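Local coordinates for protein acetyl xylan esterase (Metagenome, PDB 6XYC) that acts as a bifunctional feruloyl and acetyl xylan esterase of the alpha/beta hydrolase superfamily, probably removing ester-linked groups from complex natural xylans, at residues A[189-192]-A[198-201]; A[192-197]-A[203-208]; A[85-90]-A[123-128]; A[171-176]-A[238-243]; A[78-83]-A[91-96]. All blocks are in the same frame, centred on the assembly; numbering follows the deposited sequence.

Contact 1. Residues A[189-192]-A[198-201]. With AES (4-(2-aminoethyl)benzenesulfonyl fluoride), chain B.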
# COMPACT_ATOMS: atom_id res chain seq x y z
N PRO A 189 16.60 -6.56 0.02
CA PRO A 189 15.61 -6.06 0.99
C PRO A 189 14.57 -7.08 1.42
O PRO A 189 14.17 -7.09 2.59
CB PRO A 189 14.97 -4.87 0.25
CG PRO A 189 16.09 -4.37 -0.67
CD PRO A 189 16.75 -5.66 -1.14
N GLU A 190 14.11 -7.95 0.51
CA GLU A 190 13.14 -8.95 0.92
C GLU A 190 13.75 -9.97 1.87
O GLU A 190 13.04 -10.53 2.71
CB GLU A 190 12.54 -9.67 -0.30
CG GLU A 190 13.56 -10.29 -1.22
CD GLU A 190 13.82 -9.44 -2.43
OE1 GLU A 190 13.64 -9.92 -3.57
OE2 GLU A 190 14.21 -8.26 -2.26
N ALA A 191 15.06 -10.22 1.75
CA ALA A 191 15.74 -11.09 2.71
C ALA A 191 15.66 -10.51 4.11
O ALA A 191 15.40 -11.22 5.08
CB ALA A 191 17.20 -11.31 2.29
N VAL A 192 15.88 -9.20 4.23
CA VAL A 192 15.76 -8.53 5.53
C VAL A 192 14.34 -8.64 6.05
O VAL A 192 14.11 -8.88 7.25
CB VAL A 192 16.21 -7.07 5.41
CG1 VAL A 192 16.05 -6.34 6.74
CG2 VAL A 192 17.65 -6.99 4.92
N ASP A 198 17.86 -16.44 3.27
CA ASP A 198 18.05 -16.46 1.83
C ASP A 198 16.71 -16.78 1.17
O ASP A 198 16.22 -17.91 1.29
CB ASP A 198 19.10 -17.49 1.44
CG ASP A 198 19.43 -17.48 -0.05
OD1 ASP A 198 18.72 -16.79 -0.82
OD2 ASP A 198 20.39 -18.17 -0.46
N PRO A 199 16.09 -15.83 0.46
CA PRO A 199 14.81 -16.14 -0.19
C PRO A 199 14.87 -17.39 -1.06
O PRO A 199 13.86 -18.09 -1.21
CB PRO A 199 14.51 -14.88 -1.02
CG PRO A 199 15.22 -13.77 -0.27
CD PRO A 199 16.51 -14.43 0.21
N ARG A 200 16.03 -17.69 -1.64
CA ARG A 200 16.17 -18.88 -2.48
C ARG A 200 16.01 -20.16 -1.69
O ARG A 200 15.78 -21.22 -2.28
CB ARG A 200 17.51 -18.87 -3.20
CG ARG A 200 17.69 -17.74 -4.18
CD ARG A 200 19.13 -17.66 -4.65
NE ARG A 200 20.06 -17.47 -3.54
CZ ARG A 200 21.38 -17.56 -3.64
NH1 ARG A 200 21.95 -17.83 -4.81
NH2 ARG A 200 22.14 -17.36 -2.57
N GLU A 201 16.13 -20.10 -0.36
CA GLU A 201 15.98 -21.27 0.49
C GLU A 201 14.68 -21.27 1.27
O GLU A 201 14.48 -22.17 2.10
CB GLU A 201 17.15 -21.38 1.47
CG GLU A 201 18.51 -21.52 0.83
CD GLU A 201 19.64 -21.23 1.79
OE1 GLU A 201 19.39 -21.18 3.01
OE2 GLU A 201 20.79 -21.05 1.33
C3 AES B . 13.89 -2.45 -3.98
C2 AES B . 13.06 -1.37 -4.00
C1 AES B . 11.79 -1.49 -3.52
S AES B . 10.81 -0.06 -3.54
O1S AES B . 10.39 0.28 -2.16
O2S AES B . 11.66 1.09 -3.85
C6 AES B . 11.32 -2.66 -3.02
C5 AES B . 12.16 -3.76 -3.00
C4 AES B . 13.44 -3.65 -3.48
C7 AES B . 14.40 -4.89 -3.48
C8 AES B . 13.75 -6.07 -4.24
N8 AES B . 14.78 -7.01 -4.51

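Contact 2. Residues A[192-197]-A[203-208]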
# COMPACT_ATOMS: atom_id res chain seq x y z
N VAL A 192 15.88 -9.20 4.23
CA VAL A 192 15.76 -8.53 5.53
C VAL A 192 14.34 -8.64 6.05
O VAL A 192 14.11 -8.88 7.25
CB VAL A 192 16.21 -7.07 5.41
CG1 VAL A 192 16.05 -6.34 6.74
CG2 VAL A 192 17.65 -6.99 4.92
N LEU A 193 13.36 -8.47 5.16
CA LEU A 193 11.96 -8.53 5.56
C LEU A 193 11.60 -9.86 6.20
O LEU A 193 10.76 -9.92 7.10
CB LEU A 193 11.06 -8.27 4.35
CG LEU A 193 9.55 -8.21 4.51
CD1 LEU A 193 9.16 -7.05 5.41
CD2 LEU A 193 8.88 -8.08 3.15
N ILE A 194 12.22 -10.95 5.75
CA ILE A 194 11.88 -12.28 6.24
C ILE A 194 12.87 -12.76 7.31
O ILE A 194 12.93 -13.96 7.59
CB ILE A 194 11.76 -13.31 5.10
CG1 ILE A 194 13.07 -13.48 4.34
CG2 ILE A 194 10.65 -12.89 4.13
CD1 ILE A 194 13.05 -14.62 3.34
N GLY A 195 13.62 -11.85 7.91
CA GLY A 195 14.54 -12.21 8.97
C GLY A 195 15.96 -12.48 8.52
O GLY A 195 16.65 -13.27 9.17
N LYS A 196 16.41 -11.86 7.43
CA LYS A 196 17.75 -12.09 6.86
C LYS A 196 18.00 -13.57 6.57
O LYS A 196 19.07 -14.11 6.86
CB LYS A 196 18.83 -11.50 7.79
CG LYS A 196 18.63 -10.01 8.01
CD LYS A 196 19.76 -9.40 8.81
CE LYS A 196 19.24 -8.84 10.13
NZ LYS A 196 18.34 -7.67 9.93
N LYS A 197 16.99 -14.23 6.02
CA LYS A 197 17.12 -15.55 5.41
C LYS A 197 17.33 -15.39 3.91
O LYS A 197 17.01 -14.36 3.33
CB LYS A 197 15.88 -16.40 5.70
CG LYS A 197 15.55 -16.58 7.19
CD LYS A 197 14.20 -17.27 7.37
CE LYS A 197 13.78 -17.34 8.83
NZ LYS A 197 13.06 -16.13 9.28
N PRO A 203 10.94 -20.96 0.41
CA PRO A 203 9.73 -20.84 -0.43
C PRO A 203 8.48 -20.47 0.35
O PRO A 203 7.59 -19.81 -0.20
CB PRO A 203 9.59 -22.22 -1.09
CG PRO A 203 10.84 -22.99 -0.74
CD PRO A 203 11.44 -22.34 0.48
N ASP A 204 8.39 -20.87 1.62
CA ASP A 204 7.21 -20.53 2.41
C ASP A 204 7.20 -19.04 2.76
O ASP A 204 6.16 -18.38 2.65
CB ASP A 204 7.15 -21.39 3.67
CG ASP A 204 6.93 -22.86 3.35
OD1 ASP A 204 6.13 -23.15 2.44
OD2 ASP A 204 7.55 -23.70 4.01
N TRP A 205 8.34 -18.50 3.18
CA TRP A 205 8.43 -17.07 3.46
C TRP A 205 8.16 -16.27 2.19
O TRP A 205 7.40 -15.29 2.21
CB TRP A 205 9.80 -16.73 4.04
CG TRP A 205 9.90 -16.98 5.51
CD1 TRP A 205 10.55 -18.01 6.13
CD2 TRP A 205 9.33 -16.19 6.56
NE1 TRP A 205 10.42 -17.91 7.49
CE2 TRP A 205 9.67 -16.80 7.78
CE3 TRP A 205 8.56 -15.02 6.58
CZ2 TRP A 205 9.28 -16.28 9.01
CZ3 TRP A 205 8.17 -14.51 7.81
CH2 TRP A 205 8.53 -15.14 9.00
N VAL A 206 8.77 -16.67 1.07
CA VAL A 206 8.60 -15.93 -0.17
C VAL A 206 7.14 -15.92 -0.59
O VAL A 206 6.63 -14.90 -1.08
CB VAL A 206 9.50 -16.50 -1.27
CG1 VAL A 206 9.15 -15.88 -2.63
CG2 VAL A 206 10.97 -16.26 -0.95
N LYS A 207 6.44 -17.04 -0.41
CA LYS A 207 5.03 -17.08 -0.76
C LYS A 207 4.22 -16.12 0.10
O LYS A 207 3.33 -15.43 -0.39
CB LYS A 207 4.47 -18.49 -0.63
CG LYS A 207 3.03 -18.61 -1.13
CD LYS A 207 2.42 -19.98 -0.90
CE LYS A 207 1.08 -20.09 -1.63
NZ LYS A 207 0.29 -21.28 -1.23
N LEU A 208 4.54 -16.05 1.40
CA LEU A 208 3.73 -15.30 2.35
C LEU A 208 4.04 -13.81 2.36
O LEU A 208 3.31 -13.05 3.01
CB LEU A 208 3.90 -15.86 3.75
CG LEU A 208 3.37 -17.28 3.96
CD1 LEU A 208 3.60 -17.76 5.37
CD2 LEU A 208 1.88 -17.34 3.60

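Contact 3. Residues A[85-90]-A[123-128]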
# COMPACT_ATOMS: atom_id res chain seq x y z
N ALA A 85 11.52 -5.01 12.89
CA ALA A 85 10.49 -6.03 13.06
C ALA A 85 10.33 -6.74 11.73
O ALA A 85 10.19 -6.08 10.69
CB ALA A 85 9.16 -5.43 13.50
N ILE A 86 10.34 -8.08 11.74
CA ILE A 86 10.26 -8.80 10.47
C ILE A 86 8.79 -9.04 10.12
O ILE A 86 7.90 -8.82 10.95
CB ILE A 86 11.05 -10.12 10.50
CG1 ILE A 86 10.48 -11.12 11.50
CG2 ILE A 86 12.52 -9.84 10.81
CD1 ILE A 86 10.95 -12.53 11.28
N TRP A 87 8.54 -9.45 8.89
CA TRP A 87 7.21 -9.81 8.44
C TRP A 87 6.55 -10.74 9.46
O TRP A 87 7.21 -11.67 9.96
CB TRP A 87 7.31 -10.49 7.07
CG TRP A 87 6.05 -10.66 6.30
CD1 TRP A 87 5.43 -11.84 6.02
CD2 TRP A 87 5.30 -9.64 5.64
NE1 TRP A 87 4.31 -11.61 5.25
CE2 TRP A 87 4.21 -10.27 5.00
CE3 TRP A 87 5.43 -8.25 5.53
CZ2 TRP A 87 3.26 -9.56 4.26
CZ3 TRP A 87 4.48 -7.55 4.81
CH2 TRP A 87 3.41 -8.20 4.19
N PRO A 88 5.26 -10.56 9.77
CA PRO A 88 4.29 -9.65 9.13
C PRO A 88 4.04 -8.31 9.83
O PRO A 88 2.95 -7.76 9.70
CB PRO A 88 3.00 -10.47 9.16
CG PRO A 88 3.12 -11.23 10.51
CD PRO A 88 4.61 -11.46 10.75
N ALA A 89 5.04 -7.80 10.55
CA ALA A 89 4.86 -6.53 11.25
C ALA A 89 4.30 -5.47 10.32
O ALA A 89 3.38 -4.73 10.69
CB ALA A 89 6.19 -6.07 11.85
N GLN A 90 4.83 -5.39 9.10
CA GLN A 90 4.51 -4.27 8.22
C GLN A 90 3.05 -4.28 7.78
O GLN A 90 2.41 -3.23 7.71
CB GLN A 90 5.45 -4.29 7.02
CG GLN A 90 6.88 -3.89 7.34
CD GLN A 90 7.65 -4.98 8.06
OE1 GLN A 90 7.35 -6.16 7.93
NE2 GLN A 90 8.64 -4.58 8.85
N GLY A 123 5.54 0.36 -0.68
CA GLY A 123 4.20 0.81 -0.30
C GLY A 123 3.12 0.29 -1.23
O GLY A 123 1.98 0.08 -0.80
N GLY A 124 3.45 0.11 -2.50
CA GLY A 124 2.53 -0.56 -3.41
C GLY A 124 2.38 -2.03 -3.08
O GLY A 124 1.29 -2.60 -3.24
N HIS A 125 3.46 -2.67 -2.62
CA HIS A 125 3.39 -4.04 -2.13
C HIS A 125 2.43 -4.15 -0.95
O HIS A 125 1.57 -5.04 -0.91
CB HIS A 125 4.79 -4.50 -1.74
CG HIS A 125 4.83 -5.68 -0.82
ND1 HIS A 125 4.82 -5.55 0.55
CD2 HIS A 125 4.90 -7.00 -1.08
CE1 HIS A 125 4.87 -6.75 1.10
NE2 HIS A 125 4.92 -7.65 0.13
N LEU A 126 2.56 -3.25 0.03
CA LEU A 126 1.68 -3.30 1.20
C LEU A 126 0.24 -2.99 0.82
O LEU A 126 -0.69 -3.60 1.35
CB LEU A 126 2.20 -2.33 2.26
CG LEU A 126 3.56 -2.74 2.85
CD1 LEU A 126 4.17 -1.66 3.70
CD2 LEU A 126 3.41 -4.05 3.65
N SER A 127 0.04 -2.04 -0.10
CA SER A 127 -1.31 -1.73 -0.57
C SER A 127 -1.94 -2.94 -1.25
O SER A 127 -3.09 -3.30 -0.96
CB SER A 127 -1.26 -0.53 -1.52
OG SER A 127 -0.87 0.64 -0.83
N ALA A 128 -1.21 -3.57 -2.16
CA ALA A 128 -1.71 -4.77 -2.81
C ALA A 128 -1.96 -5.88 -1.79
O ALA A 128 -2.93 -6.64 -1.92
CB ALA A 128 -0.74 -5.25 -3.89

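Contact 4. Residues A[171-176]-A[238-243]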
# COMPACT_ATOMS: atom_id res chain seq x y z
N PRO A 171 6.86 -4.38 -5.70
CA PRO A 171 7.37 -5.75 -5.75
C PRO A 171 6.36 -6.70 -5.11
O PRO A 171 6.12 -6.64 -3.90
CB PRO A 171 8.67 -5.68 -4.94
CG PRO A 171 8.41 -4.61 -3.93
CD PRO A 171 7.50 -3.60 -4.61
N VAL A 172 5.77 -7.57 -5.92
CA VAL A 172 4.61 -8.33 -5.46
C VAL A 172 4.77 -9.83 -5.68
O VAL A 172 3.91 -10.63 -5.28
CB VAL A 172 3.33 -7.84 -6.17
CG1 VAL A 172 3.04 -6.39 -5.83
CG2 VAL A 172 3.46 -8.02 -7.70
N ASP A 173 5.87 -10.23 -6.33
CA ASP A 173 6.09 -11.61 -6.77
C ASP A 173 7.57 -11.93 -6.52
O ASP A 173 8.40 -12.00 -7.43
CB ASP A 173 5.70 -11.77 -8.24
CG ASP A 173 5.84 -13.19 -8.74
OD1 ASP A 173 5.87 -14.14 -7.92
OD2 ASP A 173 5.92 -13.38 -9.98
N MET A 174 7.93 -12.11 -5.24
CA MET A 174 9.33 -12.23 -4.89
C MET A 174 9.93 -13.58 -5.29
O MET A 174 11.16 -13.72 -5.27
CB MET A 174 9.51 -12.01 -3.38
CG MET A 174 9.94 -10.60 -3.04
SD MET A 174 8.82 -9.31 -3.62
CE MET A 174 7.47 -9.47 -2.46
N ALA A 175 9.10 -14.55 -5.70
CA ALA A 175 9.63 -15.77 -6.30
C ALA A 175 10.30 -15.48 -7.64
O ALA A 175 11.11 -16.29 -8.10
CB ALA A 175 8.51 -16.79 -6.49
N HIS A 176 10.00 -14.34 -8.26
CA HIS A 176 10.46 -14.04 -9.61
C HIS A 176 11.04 -12.64 -9.68
O HIS A 176 10.76 -11.88 -10.62
CB HIS A 176 9.32 -14.19 -10.62
CG HIS A 176 8.63 -15.51 -10.55
ND1 HIS A 176 7.27 -15.63 -10.40
CD2 HIS A 176 9.11 -16.78 -10.62
CE1 HIS A 176 6.94 -16.91 -10.37
NE2 HIS A 176 8.04 -17.63 -10.50
N SER A 238 4.60 -6.29 -12.35
CA SER A 238 3.24 -5.84 -12.58
C SER A 238 2.57 -6.58 -13.74
O SER A 238 1.35 -6.81 -13.70
CB SER A 238 3.23 -4.33 -12.85
OG SER A 238 3.57 -3.61 -11.67
N VAL A 239 3.33 -6.95 -14.77
CA VAL A 239 2.79 -7.84 -15.80
C VAL A 239 2.25 -9.11 -15.15
O VAL A 239 1.12 -9.54 -15.42
CB VAL A 239 3.88 -8.17 -16.84
CG1 VAL A 239 3.39 -9.27 -17.77
CG2 VAL A 239 4.27 -6.93 -17.62
N ASN A 240 3.04 -9.70 -14.25
CA ASN A 240 2.63 -10.93 -13.59
C ASN A 240 1.39 -10.72 -12.73
O ASN A 240 0.47 -11.55 -12.73
CB ASN A 240 3.78 -11.48 -12.75
CG ASN A 240 4.95 -11.95 -13.60
OD1 ASN A 240 4.84 -12.06 -14.82
ND2 ASN A 240 6.07 -12.23 -12.94
N LEU A 241 1.33 -9.61 -11.99
CA LEU A 241 0.17 -9.35 -11.15
C LEU A 241 -1.10 -9.22 -11.99
O LEU A 241 -2.14 -9.76 -11.63
CB LEU A 241 0.39 -8.09 -10.31
CG LEU A 241 -0.65 -7.82 -9.22
CD1 LEU A 241 -0.75 -9.00 -8.26
CD2 LEU A 241 -0.31 -6.54 -8.46
N LYS A 242 -1.02 -8.48 -13.11
CA LYS A 242 -2.17 -8.34 -13.99
C LYS A 242 -2.61 -9.70 -14.53
O LYS A 242 -3.81 -10.00 -14.57
CB LYS A 242 -1.82 -7.39 -15.14
CG LYS A 242 -2.76 -7.43 -16.32
CD LYS A 242 -4.08 -6.78 -16.01
CE LYS A 242 -4.89 -6.59 -17.28
NZ LYS A 242 -6.36 -6.59 -17.02
N ASN A 243 -1.66 -10.54 -14.94
CA ASN A 243 -2.01 -11.86 -15.44
C ASN A 243 -2.75 -12.67 -14.38
O ASN A 243 -3.71 -13.39 -14.69
CB ASN A 243 -0.74 -12.60 -15.89
CG ASN A 243 -1.02 -14.02 -16.34
OD1 ASN A 243 -1.10 -14.94 -15.53
ND2 ASN A 243 -1.14 -14.21 -17.65

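Contact 5. Residues A[78-83]-A[91-96]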
# COMPACT_ATOMS: atom_id res chain seq x y z
N ASN A 78 3.05 5.75 8.55
CA ASN A 78 4.31 5.06 8.77
C ASN A 78 4.04 3.58 9.04
O ASN A 78 2.95 3.18 9.44
CB ASN A 78 5.06 5.67 9.96
CG ASN A 78 5.71 6.99 9.63
OD1 ASN A 78 5.92 7.33 8.47
ND2 ASN A 78 6.04 7.75 10.67
N HIS A 79 5.06 2.76 8.78
CA HIS A 79 5.08 1.37 9.21
C HIS A 79 6.46 1.08 9.77
O HIS A 79 7.41 1.84 9.55
CB HIS A 79 4.74 0.39 8.08
CG HIS A 79 5.73 0.38 6.96
ND1 HIS A 79 6.98 -0.18 7.07
CD2 HIS A 79 5.65 0.88 5.70
CE1 HIS A 79 7.63 -0.04 5.93
NE2 HIS A 79 6.84 0.60 5.08
N ARG A 80 6.58 -0.01 10.52
CA ARG A 80 7.86 -0.33 11.14
C ARG A 80 8.87 -0.78 10.09
O ARG A 80 8.52 -1.35 9.06
CB ARG A 80 7.69 -1.43 12.19
CG ARG A 80 7.21 -0.93 13.54
CD ARG A 80 6.89 -2.09 14.46
NE ARG A 80 5.68 -2.78 14.04
CZ ARG A 80 5.26 -3.94 14.54
NH1 ARG A 80 5.95 -4.55 15.49
NH2 ARG A 80 4.14 -4.49 14.08
N SER A 81 10.14 -0.50 10.37
CA SER A 81 11.22 -0.90 9.47
C SER A 81 11.42 -2.41 9.52
O SER A 81 11.30 -3.05 10.57
CB SER A 81 12.52 -0.19 9.86
OG SER A 81 13.64 -0.74 9.18
N SER A 82 11.74 -2.99 8.36
CA SER A 82 12.12 -4.39 8.32
C SER A 82 13.30 -4.68 9.24
O SER A 82 13.47 -5.82 9.67
CB SER A 82 12.46 -4.82 6.89
OG SER A 82 13.59 -4.12 6.42
N MET A 83 14.11 -3.67 9.54
CA MET A 83 15.27 -3.86 10.40
C MET A 83 14.92 -3.88 11.88
O MET A 83 15.75 -4.30 12.69
CB MET A 83 16.31 -2.78 10.12
CG MET A 83 16.92 -2.86 8.73
SD MET A 83 18.01 -1.47 8.39
CE MET A 83 16.81 -0.15 8.29
N ILE A 91 2.50 -5.46 7.47
CA ILE A 91 1.10 -5.49 7.08
C ILE A 91 0.19 -5.37 8.30
O ILE A 91 -0.90 -4.79 8.21
CB ILE A 91 0.79 -6.77 6.26
CG1 ILE A 91 -0.64 -6.72 5.72
CG2 ILE A 91 1.01 -8.02 7.09
CD1 ILE A 91 -0.95 -5.50 4.86
N GLN A 92 0.62 -5.86 9.46
CA GLN A 92 -0.13 -5.62 10.69
C GLN A 92 -0.21 -4.14 11.00
O GLN A 92 -1.23 -3.64 11.49
CB GLN A 92 0.50 -6.37 11.86
CG GLN A 92 0.24 -7.87 11.86
CD GLN A 92 0.64 -8.51 13.17
OE1 GLN A 92 0.92 -7.82 14.15
NE2 GLN A 92 0.68 -9.83 13.19
N ASP A 93 0.87 -3.40 10.72
CA ASP A 93 0.85 -1.96 10.90
C ASP A 93 -0.18 -1.31 9.98
O ASP A 93 -0.99 -0.49 10.42
CB ASP A 93 2.24 -1.38 10.62
CG ASP A 93 3.24 -1.75 11.70
OD1 ASP A 93 2.82 -2.22 12.77
OD2 ASP A 93 4.46 -1.57 11.48
N VAL A 94 -0.16 -1.68 8.70
CA VAL A 94 -1.13 -1.14 7.75
C VAL A 94 -2.55 -1.44 8.21
O VAL A 94 -3.42 -0.56 8.22
CB VAL A 94 -0.87 -1.70 6.34
CG1 VAL A 94 -1.95 -1.22 5.38
CG2 VAL A 94 0.52 -1.30 5.86
N LYS A 95 -2.81 -2.69 8.61
CA LYS A 95 -4.15 -3.06 9.04
C LYS A 95 -4.59 -2.22 10.24
O LYS A 95 -5.74 -1.77 10.31
CB LYS A 95 -4.20 -4.55 9.37
CG LYS A 95 -3.87 -5.46 8.18
CD LYS A 95 -5.08 -5.68 7.27
CE LYS A 95 -4.71 -6.56 6.09
NZ LYS A 95 -5.90 -7.15 5.41
N ALA A 96 -3.68 -1.99 11.18
CA ALA A 96 -4.01 -1.18 12.35
C ALA A 96 -4.32 0.25 11.94
O ALA A 96 -5.23 0.88 12.49
CB ALA A 96 -2.86 -1.21 13.36
O HOH W 1 3.38 -7.31 14.97

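Contact 1. Residues A[189-192]-A[198-201]
Where Ala191 of helix 189-193 passes Pro199, the first residue of the 3-10 turn 199-201, the two CA atoms stand 5.9 Å apart and no hydrogen bond joins the segments. The helix borders the inhibitor pocket of this alpha/beta hydrolase, and the 3-10 turn packs on it. The touching surfaces are apolar: the methyl CB of Ala191 rests on CD of Pro199 at 3.8 Å, and CG of the same proline ring lies 4.0 Å from CG of Glu190, the two side chains crossing at about a right angle.

Glu190 puts its CG between its own N and carbonyl carbon (chi1 55°) and then bends at chi2. The bend leaves the methylene against Pro199 while the carboxylate turns to the ligand. There OE2 accepts from the amine N8 of the inhibitor AES at 2.6 Å; OE1 is held by Asn184, giving each oxygen its own partner. Pro189 lies beside the aminoethyl arm, its CG 3.3 Å from C7 of AES.

The turn carrying Pro199 is secured by Asp198 in an Asx turn, OD1 taking the backbone N of Arg200 at 3.0 Å from above the carboxylate plane. Arg200 also grips this carboxylate side-on in a salt bridge: its NH2 bonds Asp198 OD2, and its NE meets the syn lone pair of Asp198 OD1 at 3.1 Å in an almost straight bond of 176°.

Contact 2. Residues A[192-197]-A[203-208]
The closest backbone approach joins Ile194, the first residue to leave helical angles after helix 189-193, to Trp205 in helix 203-208, with CA atoms 6.5 Å apart. No hydrogen bond crosses between the segments; the contact is one indole laid against the turn that ends the first helix, local packing of two short consecutive helices in the excursion between strands 164-168 and 222-227 of this alpha/beta hydrolase.

Ile194 and Trp205 run antiparallel, flank against flank. CG2 of the isoleucine reaches CE3 of the indole at 3.9 Å, its CB sits as near to that ring atom, and CD1 touches CB of Trp205. The branches are set by chi1 of 62°, with CG1 wedged between N and the carbonyl carbon and CG2 beside the backbone N. The carbonyl O of Ile194 stands 4.3 Å above the centre of one indole face.

That same oxygen is held by Lys197, whose NZ donates to Ile194 O at 2.8 Å. The extended lysine chain lays CD and CE along the pyrrole side of Trp205, and the bend at chi4 (87°) then turns NZ to the carbonyl. NZ comes 3.7 Å from NE1 of Trp205, an oblique approach. The loop is thus closed by its own lysine, with the tryptophan packed alongside.

Beyond the pair, Leu144 of strand 144-147 touches Trp205, and Ile209, just past the end of helix 203-208, touches Ile194. The small hairpin of strands 138-141 and 144-147 also receives Leu208, so helix 203-208 lies between this hairpin and the end of helix 189-193.

Contact 3. Residues A[85-90]-A[123-128]
Leu126 and Trp87 bury the largest areas here, with Gln90 next. CD2 of Leu126 lies near the indole plane, meeting the edge of Trp87 at CZ3 over 3.8 Å, and the same methyl touches CB of Gln90 at 3.9 Å. One leucine branch therefore fills the angle between the tryptophan and the first turn of helix 89-103.

With CG swung away from its own N (chi1 -167°), Trp87 sends its six-membered ring towards helix 122-131. There CH2 comes 3.7 Å from CE1 of His125, the two ring planes inclined at 57°. The polar ends are fixed elsewhere: Trp87 NE1 donates to Leu208 O and His125 NE2 bonds to Ile209 O. Gln90 bends at chi2, and its NE2 returns to Ala85 O at 2.8 Å, bracing the loop that carries Trp87. A leucine in place of Trp87 would probably leave a gap beside His125 and Leu126 and rob the Leu208 carbonyl of its donor.

Gly123 closes a GxSxG sequence that probably forms the nucleophile elbow. The packing is thus against the helix that follows the probable nucleophile, as in alpha/beta hydrolases.

Contact 4. Residues A[171-176]-A[238-243]
Val172 and Asp173, in the loop after strand 164-168, face helix 236-248, their CA atoms lying 7.3 Å from that of Leu241 and 7.7 Å from that of Asn240 respectively. Ser238 opens the helical segment with its side chain turned from the loop; its OG is hydrogen-bonded to His226 ND1.

Two residues further on, Asn240 makes the polar link. Its CG lies beside its own backbone N (chi1 -67°), which carries the amide out to Asp173, and ND2 donates to Asp173 OD2 at 3.2 Å. The bond is bent, 141° at the hydrogen, and reaches the oxygen almost in line with its C-O bond. Amide and carboxylate planes stand 68° apart. OD2 takes a second, straighter bond from His176 ND1 at 2.7 Å: it lies in the imidazole plane but meets the oxygen on its syn side, somewhat out of the carboxylate plane. Two donors therefore grip OD2 of this buried aspartate, and the negative charge would be expected to favour a protonated imidazole.

In the alpha/beta hydrolase fold this is the junction between one of the helices packed on the central sheet and a loop leaving a parallel strand; Pro171, at the start of the loop segment, borders the inhibitor pocket.

Leu241 follows with the apolar part. CB of Leu241 meets CG2 of Val172 at 4.0 Å and its CD2 is nearly as close to the same methyl, the side chains crossing at about a right angle. Behind them, Leu241 also packs on Ile222 and Ile224 of strand 222-227, and both it and Val172 touch Asp167. Lys242 comes next and turns to Asp246, with which its NZ forms a salt bridge.

Contact 5. Residues A[78-83]-A[91-96]
A salt bridge from Arg80 to the buried Asp93 ties the loop leaving strand 73-77 to helix 89-103 in this alpha/beta hydrolase, within the connection that leads from the sheet into the helix. The backbones come closest at His79 and Asp93, whose CA atoms are 5.6 Å apart.

Arg80 grips the carboxylate side-on. Its NE donates to Asp93 OD2 at 3.1 Å, close to the guanidinium plane and onto the syn lone pair, while NH2 meets OD1 of Asp93 at 2.9 Å from above the carboxylate plane. The two flat groups are turned 41° against each other, and NE also donates to Asp93 OD1, in a more bent bond. Bending at chi3 (-71°) brings the edge of the guanidinium round to the carboxylate. The backbone joins in: Arg80 N donates to Asp93 OD2 at 2.8 Å, so main chain and side chain of one residue hold the same oxygen. OD1 has a further partner in His25 NE2. Replacing Asp93 by an alanine would probably leave the Arg80 guanidinium without its counter-charge, and the Arg80 backbone N and His25 without their acceptor.

Beside this network, CB of His79 packs on CB of Asp93 at 4.0 Å. Its ring turns elsewhere, ND1 donating to Arg80 O at 2.8 Å from well above the carbonyl plane, and it meets Tyr46. That carbonyl also receives Gln90 NE2. At the guanidinium edge, in its plane, a water accepts from Arg80 NH2 and donates to Gln92 OE1 at 2.6 Å.

Along the chain, contacts 5 and 3 come first and interlock, their segments alternating and both drawing on helix 89-103; their centres are 6 Å apart. Contacts 1 and 2 follow, 5 Å apart, sharing Val192 and helix 189-193, and both are nested inside the long loop that contact 4 closes. Contact 3 hydrogen-bonds to contact 2 through Trp87 N and NE1 and touches contact 4 through His125 against Pro171; contact 5 also packs on contacts 1 and 2. Contacts 4 and 5, about 21 Å between centres, do not touch. Contacts 3, 4 and 5 tie loops to helices 122-131, 236-248 and 89-103, while contacts 1 and 2 fold 189-208 on itself beside the inhibitor pocket.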